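PDB 4NHB: TRAP dicarboxylate transporter-DctP subunit from Desulfovibrio desulfuricans subsp. desulfuricans, which binds sn-glycerol-3-phosphate and probably delivers it, as the periplasmic solute-binding component, to a TRAP transporter in the inner membrane. Local coordinates for residues 168-180 / 186-198. Numbering follows the deposited sequence.
Sequences MRMRVPNIPLYTN and GISGQPMPFAEVP. With G3P (sn-glycerol-3-phosphate), chain P.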
ATOM      1  N   MET A 168       0.679  22.262 -12.005  1.00 20.21           N
ATOM      2  CA  MET A 168       0.028  21.709 -10.817  1.00 29.28           C
ATOM      3  C   MET A 168       1.037  21.016  -9.954  1.00 19.15           C
ATOM      4  O   MET A 168       1.650  20.090 -10.401  1.00 17.21           O
ATOM      5  CB  MET A 168      -1.014  20.673 -11.199  1.00 32.71           C
ATOM      6  CG  MET A 168      -2.326  21.254 -11.627  1.00 41.20           C
ATOM      7  SD  MET A 168      -3.557  19.954 -11.597  1.00 50.08           S
ATOM      8  CE  MET A 168      -4.231  20.155  -9.960  1.00 26.30           C
ATOM      9  N   ARG A 169       1.208  21.477  -8.728  1.00 26.48           N
ATOM     10  CA  ARG A 169       2.153  20.866  -7.828  1.00 25.65           C
ATOM     11  C   ARG A 169       1.454  19.691  -7.155  1.00 28.21           C
ATOM     12  O   ARG A 169       0.710  19.883  -6.207  1.00 31.94           O
ATOM     13  CB  ARG A 169       2.604  21.862  -6.764  1.00 26.09           C
ATOM     14  CG  ARG A 169       3.416  23.043  -7.309  1.00 26.14           C
ATOM     15  CD  ARG A 169       3.623  24.110  -6.238  1.00 32.34           C
ATOM     16  NE  ARG A 169       4.900  24.803  -6.430  1.00 46.66           N
ATOM     17  CZ  ARG A 169       5.109  25.778  -7.318  1.00 51.33           C
ATOM     18  NH1 ARG A 169       6.310  26.347  -7.405  1.00 46.27           N
ATOM     19  NH2 ARG A 169       4.124  26.196  -8.116  1.00 48.35           N
ATOM     20  N   MET A 170       1.674  18.475  -7.636  1.00 21.67           N
ATOM     21  CA  MET A 170       0.983  17.332  -6.997  1.00 18.52           C
ATOM     22  C   MET A 170       1.903  16.553  -6.052  1.00 14.71           C
ATOM     23  O   MET A 170       3.022  16.195  -6.399  1.00 16.83           O
ATOM     24  CB  MET A 170       0.399  16.381  -8.035  1.00 17.86           C
ATOM     25  CG  MET A 170      -0.503  17.003  -9.037  1.00 10.00           C
ATOM     26  SD  MET A 170      -2.066  17.512  -8.384  1.00 16.96           S
ATOM     27  CE  MET A 170      -3.006  16.017  -8.523  1.00 16.36           C
ATOM     28  N   ARG A 171       1.404  16.252  -4.870  1.00 16.42           N
ATOM     29  CA  ARG A 171       2.130  15.355  -3.982  1.00 16.02           C
ATOM     30  C   ARG A 171       2.313  13.996  -4.637  1.00 12.31           C
ATOM     31  O   ARG A 171       1.427  13.515  -5.311  1.00 15.65           O
ATOM     32  CB  ARG A 171       1.382  15.182  -2.675  1.00 10.93           C
ATOM     33  CG  ARG A 171       2.179  14.376  -1.638  1.00 17.18           C
ATOM     34  CD  ARG A 171       1.630  12.926  -1.513  1.00  7.84           C
ATOM     35  NE  ARG A 171       2.540  12.041  -0.792  1.00 10.41           N
ATOM     36  CZ  ARG A 171       2.220  10.822  -0.374  1.00 10.88           C
ATOM     37  NH1 ARG A 171       1.015  10.326  -0.607  1.00 10.01           N
ATOM     38  NH2 ARG A 171       3.115  10.093   0.248  1.00  9.84           N
ATOM     39  N   VAL A 172       3.472  13.395  -4.421  1.00  9.44           N
ATOM     40  CA  VAL A 172       3.695  12.007  -4.776  1.00 10.32           C
ATOM     41  C   VAL A 172       4.471  11.388  -3.644  1.00  8.82           C
ATOM     42  O   VAL A 172       5.189  12.082  -2.952  1.00 13.97           O
ATOM     43  CB  VAL A 172       4.501  11.841  -6.085  1.00 13.19           C
ATOM     44  CG1 VAL A 172       3.742  12.469  -7.235  1.00 12.08           C
ATOM     45  CG2 VAL A 172       5.862  12.461  -5.954  1.00 18.69           C
ATOM     46  N   PRO A 173       4.294  10.087  -3.429  1.00  8.60           N
ATOM     47  CA  PRO A 173       5.127   9.373  -2.459  1.00  6.73           C
ATOM     48  C   PRO A 173       6.571   9.383  -2.930  1.00 12.80           C
ATOM     49  O   PRO A 173       6.781   9.405  -4.145  1.00  9.71           O
ATOM     50  CB  PRO A 173       4.579   7.944  -2.523  1.00  8.05           C
ATOM     51  CG  PRO A 173       3.135   8.088  -2.865  1.00  7.83           C
ATOM     52  CD  PRO A 173       3.172   9.257  -3.906  1.00  9.42           C
ATOM     53  N   ASN A 174       7.520   9.343  -2.007  1.00 14.72           N
ATOM     54  CA  ASN A 174       8.949   9.339  -2.348  1.00 21.74           C
ATOM     55  C   ASN A 174       9.448   7.920  -2.552  1.00 11.78           C
ATOM     56  O   ASN A 174      10.231   7.400  -1.779  1.00 14.80           O
ATOM     57  CB  ASN A 174       9.773  10.026  -1.260  1.00 16.79           C
ATOM     58  CG  ASN A 174      11.177  10.421  -1.742  1.00 22.53           C
ATOM     59  OD1 ASN A 174      11.513  10.305  -2.912  1.00 11.50           O
ATOM     60  ND2 ASN A 174      11.989  10.893  -0.823  1.00 31.48           N
ATOM     61  N   ILE A 175       8.932   7.301  -3.596  1.00 13.87           N
ATOM     62  CA  ILE A 175       9.228   5.930  -3.954  1.00  9.23           C
ATOM     63  C   ILE A 175       9.407   5.951  -5.462  1.00  9.75           C
ATOM     64  O   ILE A 175       8.662   6.610  -6.155  1.00 11.63           O
ATOM     65  CB  ILE A 175       8.018   4.977  -3.600  1.00 16.13           C
ATOM     66  CG1 ILE A 175       7.632   5.074  -2.124  1.00 13.38           C
ATOM     67  CG2 ILE A 175       8.363   3.543  -3.980  1.00 20.44           C
ATOM     68  CD1 ILE A 175       6.426   4.159  -1.699  1.00 10.30           C
ATOM     69  N   PRO A 176      10.413   5.253  -5.985  1.00 10.86           N
ATOM     70  CA  PRO A 176      10.684   5.451  -7.411  1.00 13.90           C
ATOM     71  C   PRO A 176       9.500   5.204  -8.374  1.00 11.06           C
ATOM     72  O   PRO A 176       9.197   5.996  -9.301  1.00 12.80           O
ATOM     73  CB  PRO A 176      11.843   4.476  -7.653  1.00 17.16           C
ATOM     74  CG  PRO A 176      12.619   4.566  -6.380  1.00 21.83           C
ATOM     75  CD  PRO A 176      11.544   4.607  -5.301  1.00 18.63           C
ATOM     76  N   LEU A 177       8.779   4.120  -8.163  1.00 15.65           N
ATOM     77  CA  LEU A 177       7.696   3.816  -9.073  1.00 18.72           C
ATOM     78  C   LEU A 177       6.663   4.980  -9.190  1.00 10.79           C
ATOM     79  O   LEU A 177       6.083   5.192 -10.260  1.00 11.74           O
ATOM     80  CB  LEU A 177       7.064   2.469  -8.682  1.00 21.07           C
ATOM     81  CG  LEU A 177       5.903   2.472  -7.713  1.00 23.61           C
ATOM     82  CD1 LEU A 177       4.650   2.671  -8.507  1.00 24.19           C
ATOM     83  CD2 LEU A 177       5.826   1.143  -6.949  1.00 23.22           C
ATOM     84  N   TYR A 178       6.461   5.742  -8.108  1.00 16.04           N
ATOM     85  CA  TYR A 178       5.550   6.910  -8.111  1.00  9.36           C
ATOM     86  C   TYR A 178       6.120   8.214  -8.771  1.00  7.32           C
ATOM     87  O   TYR A 178       5.417   8.923  -9.474  1.00 11.87           O
ATOM     88  CB  TYR A 178       5.120   7.231  -6.668  1.00 10.76           C
ATOM     89  CG  TYR A 178       4.094   6.240  -6.132  1.00  6.91           C
ATOM     90  CD1 TYR A 178       2.767   6.396  -6.410  1.00  9.84           C
ATOM     91  CD2 TYR A 178       4.481   5.127  -5.396  1.00  7.34           C
ATOM     92  CE1 TYR A 178       1.816   5.488  -5.917  1.00 12.00           C
ATOM     93  CE2 TYR A 178       3.538   4.204  -4.934  1.00  8.82           C
ATOM     94  CZ  TYR A 178       2.215   4.418  -5.188  1.00  9.46           C
ATOM     95  OH  TYR A 178       1.264   3.524  -4.758  1.00 12.94           O
ATOM     96  N   THR A 179       7.378   8.520  -8.501  1.00 11.56           N
ATOM     97  CA  THR A 179       8.016   9.697  -9.096  1.00 15.07           C
ATOM     98  C   THR A 179       8.158   9.457 -10.598  1.00 14.63           C
ATOM     99  O   THR A 179       7.912  10.353 -11.399  1.00 16.90           O
ATOM    100  CB  THR A 179       9.388  10.003  -8.449  1.00 16.53           C
ATOM    101  OG1 THR A 179      10.235   8.854  -8.536  1.00 18.40           O
ATOM    102  CG2 THR A 179       9.227  10.403  -6.953  1.00 20.09           C
ATOM    103  N   ASN A 180       8.499   8.230 -10.976  1.00 22.42           N
ATOM    104  CA  ASN A 180       8.560   7.884 -12.399  1.00 21.46           C
ATOM    105  C   ASN A 180       7.199   7.987 -13.080  1.00 23.19           C
ATOM    106  O   ASN A 180       7.050   8.515 -14.174  1.00 18.99           O
ATOM    107  CB  ASN A 180       9.100   6.476 -12.589  1.00 13.40           C
ATOM    108  CG  ASN A 180       9.320   6.170 -14.049  1.00 30.59           C
ATOM    109  OD1 ASN A 180      10.144   6.813 -14.703  1.00 27.60           O
ATOM    110  ND2 ASN A 180       8.537   5.253 -14.587  1.00 15.83           N
ATOM    111  N   GLY A 186       3.086  13.664 -17.093  1.00 14.60           N
ATOM    112  CA  GLY A 186       3.310  15.097 -17.242  1.00 25.21           C
ATOM    113  C   GLY A 186       3.053  15.857 -15.948  1.00 30.87           C
ATOM    114  O   GLY A 186       2.803  17.055 -15.980  1.00 22.57           O
ATOM    115  N   ILE A 187       3.105  15.151 -14.812  1.00 28.85           N
ATOM    116  CA  ILE A 187       2.824  15.750 -13.512  1.00 22.19           C
ATOM    117  C   ILE A 187       4.102  16.290 -12.850  1.00 20.12           C
ATOM    118  O   ILE A 187       5.138  15.634 -12.859  1.00 17.21           O
ATOM    119  CB  ILE A 187       2.174  14.703 -12.573  1.00 20.47           C
ATOM    120  CG1 ILE A 187       0.738  14.412 -13.015  1.00 21.12           C
ATOM    121  CG2 ILE A 187       2.195  15.192 -11.128  1.00 25.63           C
ATOM    122  CD1 ILE A 187       0.139  13.069 -12.453  1.00 19.18           C
ATOM    123  N   SER A 188       4.025  17.478 -12.248  1.00 24.18           N
ATOM    124  CA  SER A 188       5.139  18.036 -11.496  1.00 20.23           C
ATOM    125  C   SER A 188       5.086  17.488 -10.083  1.00 21.36           C
ATOM    126  O   SER A 188       4.392  18.061  -9.251  1.00 14.10           O
ATOM    127  CB  SER A 188       5.020  19.558 -11.393  1.00 23.60           C
ATOM    128  OG  SER A 188       5.137  20.174 -12.652  1.00 25.13           O
ATOM    129  N   GLY A 189       5.825  16.417  -9.803  1.00 20.46           N
ATOM    130  CA  GLY A 189       5.664  15.707  -8.543  1.00 23.85           C
ATOM    131  C   GLY A 189       6.373  16.347  -7.368  1.00 19.10           C
ATOM    132  O   GLY A 189       7.502  16.782  -7.488  1.00 27.15           O
ATOM    133  N   GLN A 190       5.707  16.401  -6.221  1.00 16.22           N
ATOM    134  CA  GLN A 190       6.334  16.892  -5.011  1.00 13.56           C
ATOM    135  C   GLN A 190       6.466  15.725  -4.035  1.00 19.05           C
ATOM    136  O   GLN A 190       5.509  15.424  -3.277  1.00 15.52           O
ATOM    137  CB  GLN A 190       5.509  18.015  -4.412  1.00 15.97           C
ATOM    138  CG  GLN A 190       4.874  18.956  -5.448  1.00 23.29           C
ATOM    139  CD  GLN A 190       5.886  19.872  -6.116  1.00 16.53           C
ATOM    140  OE1 GLN A 190       6.792  20.417  -5.458  1.00 30.48           O
ATOM    141  NE2 GLN A 190       5.741  20.055  -7.426  1.00 14.61           N
ATOM    142  N   PRO A 191       7.636  15.046  -4.056  1.00 20.65           N
ATOM    143  CA  PRO A 191       7.804  13.869  -3.197  1.00 18.46           C
ATOM    144  C   PRO A 191       7.757  14.246  -1.742  1.00 20.91           C
ATOM    145  O   PRO A 191       8.417  15.198  -1.331  1.00 17.10           O
ATOM    146  CB  PRO A 191       9.206  13.358  -3.538  1.00 18.66           C
ATOM    147  CG  PRO A 191       9.601  14.074  -4.797  1.00 26.83           C
ATOM    148  CD  PRO A 191       8.876  15.365  -4.791  1.00 21.26           C
ATOM    149  N   MET A 192       6.978  13.505  -0.966  1.00 19.03           N
ATOM    150  CA  MET A 192       7.018  13.615   0.477  1.00 17.10           C
ATOM    151  C   MET A 192       6.362  12.395   1.146  1.00 20.94           C
ATOM    152  O   MET A 192       5.388  11.829   0.621  1.00 18.43           O
ATOM    153  CB  MET A 192       6.314  14.881   0.918  1.00 18.33           C
ATOM    154  CG  MET A 192       4.836  14.878   0.676  1.00 27.81           C
ATOM    155  SD  MET A 192       4.105  16.483   1.062  1.00 19.62           S
ATOM    156  CE  MET A 192       4.520  17.466  -0.362  1.00 21.82           C
ATOM    157  N   PRO A 193       6.907  11.958   2.299  1.00 20.30           N
ATOM    158  CA  PRO A 193       6.225  10.889   3.031  1.00 14.13           C
ATOM    159  C   PRO A 193       4.761  11.200   3.348  1.00 16.09           C
ATOM    160  O   PRO A 193       4.344  12.354   3.497  1.00 14.01           O
ATOM    161  CB  PRO A 193       7.025  10.777   4.342  1.00 23.30           C
ATOM    162  CG  PRO A 193       8.354  11.309   4.010  1.00 27.30           C
ATOM    163  CD  PRO A 193       8.205  12.303   2.900  1.00 26.39           C
ATOM    164  N   PHE A 194       3.984  10.137   3.503  1.00 16.08           N
ATOM    165  CA  PHE A 194       2.576  10.292   3.814  1.00 18.09           C
ATOM    166  C   PHE A 194       2.305  11.155   5.068  1.00 20.51           C
ATOM    167  O   PHE A 194       1.368  11.966   5.108  1.00 18.69           O
ATOM    168  CB  PHE A 194       1.964   8.916   4.018  1.00 18.85           C
ATOM    169  CG  PHE A 194       0.487   8.961   4.167  1.00 15.92           C
ATOM    170  CD1 PHE A 194      -0.300   9.273   3.066  1.00 15.36           C
ATOM    171  CD2 PHE A 194      -0.115   8.737   5.401  1.00 17.86           C
ATOM    172  CE1 PHE A 194      -1.684   9.347   3.191  1.00 21.58           C
ATOM    173  CE2 PHE A 194      -1.497   8.822   5.534  1.00 12.06           C
ATOM    174  CZ  PHE A 194      -2.273   9.113   4.438  1.00 18.84           C
ATOM    175  N   ALA A 195       3.125  10.951   6.093  1.00 20.28           N
ATOM    176  CA  ALA A 195       2.994  11.664   7.349  1.00 17.66           C
ATOM    177  C   ALA A 195       2.987  13.192   7.157  1.00 14.62           C
ATOM    178  O   ALA A 195       2.385  13.907   7.951  1.00 17.15           O
ATOM    179  CB  ALA A 195       4.103  11.258   8.295  1.00 15.89           C
ATOM    180  N   GLU A 196       3.616  13.684   6.089  1.00 12.10           N
ATOM    181  CA  GLU A 196       3.748  15.134   5.875  1.00 17.26           C
ATOM    182  C   GLU A 196       2.558  15.700   5.064  1.00 19.54           C
ATOM    183  O   GLU A 196       2.463  16.922   4.803  1.00 15.03           O
ATOM    184  CB  GLU A 196       5.097  15.440   5.183  1.00 21.26           C
ATOM    185  CG  GLU A 196       6.334  15.244   6.092  1.00 23.94           C
ATOM    186  CD  GLU A 196       7.670  15.412   5.353  1.00 27.57           C
ATOM    187  OE1 GLU A 196       7.683  16.078   4.296  1.00 23.49           O
ATOM    188  OE2 GLU A 196       8.708  14.878   5.826  1.00 21.77           O
ATOM    189  N   VAL A 197       1.675  14.801   4.635  1.00 21.02           N
ATOM    190  CA  VAL A 197       0.629  15.181   3.692  1.00 19.46           C
ATOM    191  C   VAL A 197      -0.355  16.162   4.320  1.00 20.85           C
ATOM    192  O   VAL A 197      -0.749  17.146   3.676  1.00 18.38           O
ATOM    193  CB  VAL A 197      -0.118  13.970   3.125  1.00 13.38           C
ATOM    194  CG1 VAL A 197      -1.438  14.393   2.441  1.00 18.98           C
ATOM    195  CG2 VAL A 197       0.768  13.224   2.096  1.00 13.81           C
ATOM    196  N   PRO A 198      -0.759  15.898   5.574  1.00 17.97           N
ATOM    197  CA  PRO A 198      -1.728  16.822   6.194  1.00 20.82           C
ATOM    198  C   PRO A 198      -1.174  18.272   6.295  1.00 14.52           C
ATOM    199  O   PRO A 198      -1.824  19.247   5.871  1.00 21.94           O
ATOM    200  CB  PRO A 198      -1.973  16.192   7.560  1.00 22.73           C
ATOM    201  CG  PRO A 198      -1.609  14.707   7.366  1.00 19.01           C
ATOM    202  CD  PRO A 198      -0.441  14.751   6.454  1.00 17.43           C
TER
HETATM  203  O1  G3P P 414       2.635   1.219  -1.011  1.00  8.17           O
HETATM  204  C1  G3P P 414       3.143   2.506  -1.204  1.00  5.69           C
HETATM  205  C2  G3P P 414       2.131   3.549  -0.713  1.00  9.61           C
HETATM  206  O2  G3P P 414       1.866   3.327   0.645  1.00  7.84           O
HETATM  207  C3  G3P P 414       2.715   4.958  -0.910  1.00  5.07           C
HETATM  208  O1P G3P P 414       1.670   5.867  -1.044  1.00  6.91           O
HETATM  209  O4P G3P P 414       0.724   5.688   1.192  1.00  8.98           O
HETATM  210  O2P G3P P 414       2.533   7.422   0.753  1.00  4.76           O
HETATM  211  O3P G3P P 414       0.235   7.773  -0.148  1.00  7.17           O
HETATM  212  P   G3P P 414       1.276   6.740   0.272  1.00  5.82           P
HETATM  213  O   HOH W   1       1.770  18.619 -12.609  1.00 23.81           O
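Arg171 grips the carbonyl oxygen of Met192 side-on with two nitrogens. Its NH2 lies 2.9 Å from Met192 O, and the longer bond from NE completes the fork. Met192 O sits in the guanidinium plane, which helps to hold the group's rotation, together with the phosphate bonds. The outer N-H groups meet the phosphate of sn-glycerol-3-phosphate. NH1 donates to O3P at 2.7 Å and NH2 to O2P at 2.8 Å, both nearly straight. The side chain leaves with CG anti to the backbone N (chi1 -173°) and bends at chi2 (-104°), which carries the guanidinium past Met192 to the ligand. Val197 CG2 lies over one guanidinium face and Pro173 N over the opposite one, both toward the rim. Met192 CG packs on Arg171 CG at 3.6 Å. Phe194 turns a ring edge to NH1, while its ring also makes a cation-pi contact with Lys37, which also binds the ligand.

Behind this shell, strands 169-172 and 188-191 pair in parallel. Gln190 N donates to Met170 O at 2.7 Å, Val172 N to Gln190 O, and Met192 N to Val172 O at 3.0 Å. The last bond holds Met192 beside Arg171. Ser188 O accepts from Met170 N and Gln190 NE2, which approach opposite faces of its carbonyl plane. On the face bearing Met170 and Val172, Ile187 CG2 meets Met170 CB at 3.8 Å. Helix 176-184 links the strands in a beta-alpha-beta unit. The strand ends and following loops bring Arg171, Pro173, Ile175 and Phe194 to the ligand, forming part of the binding cleft of a TRAP solute-binding protein.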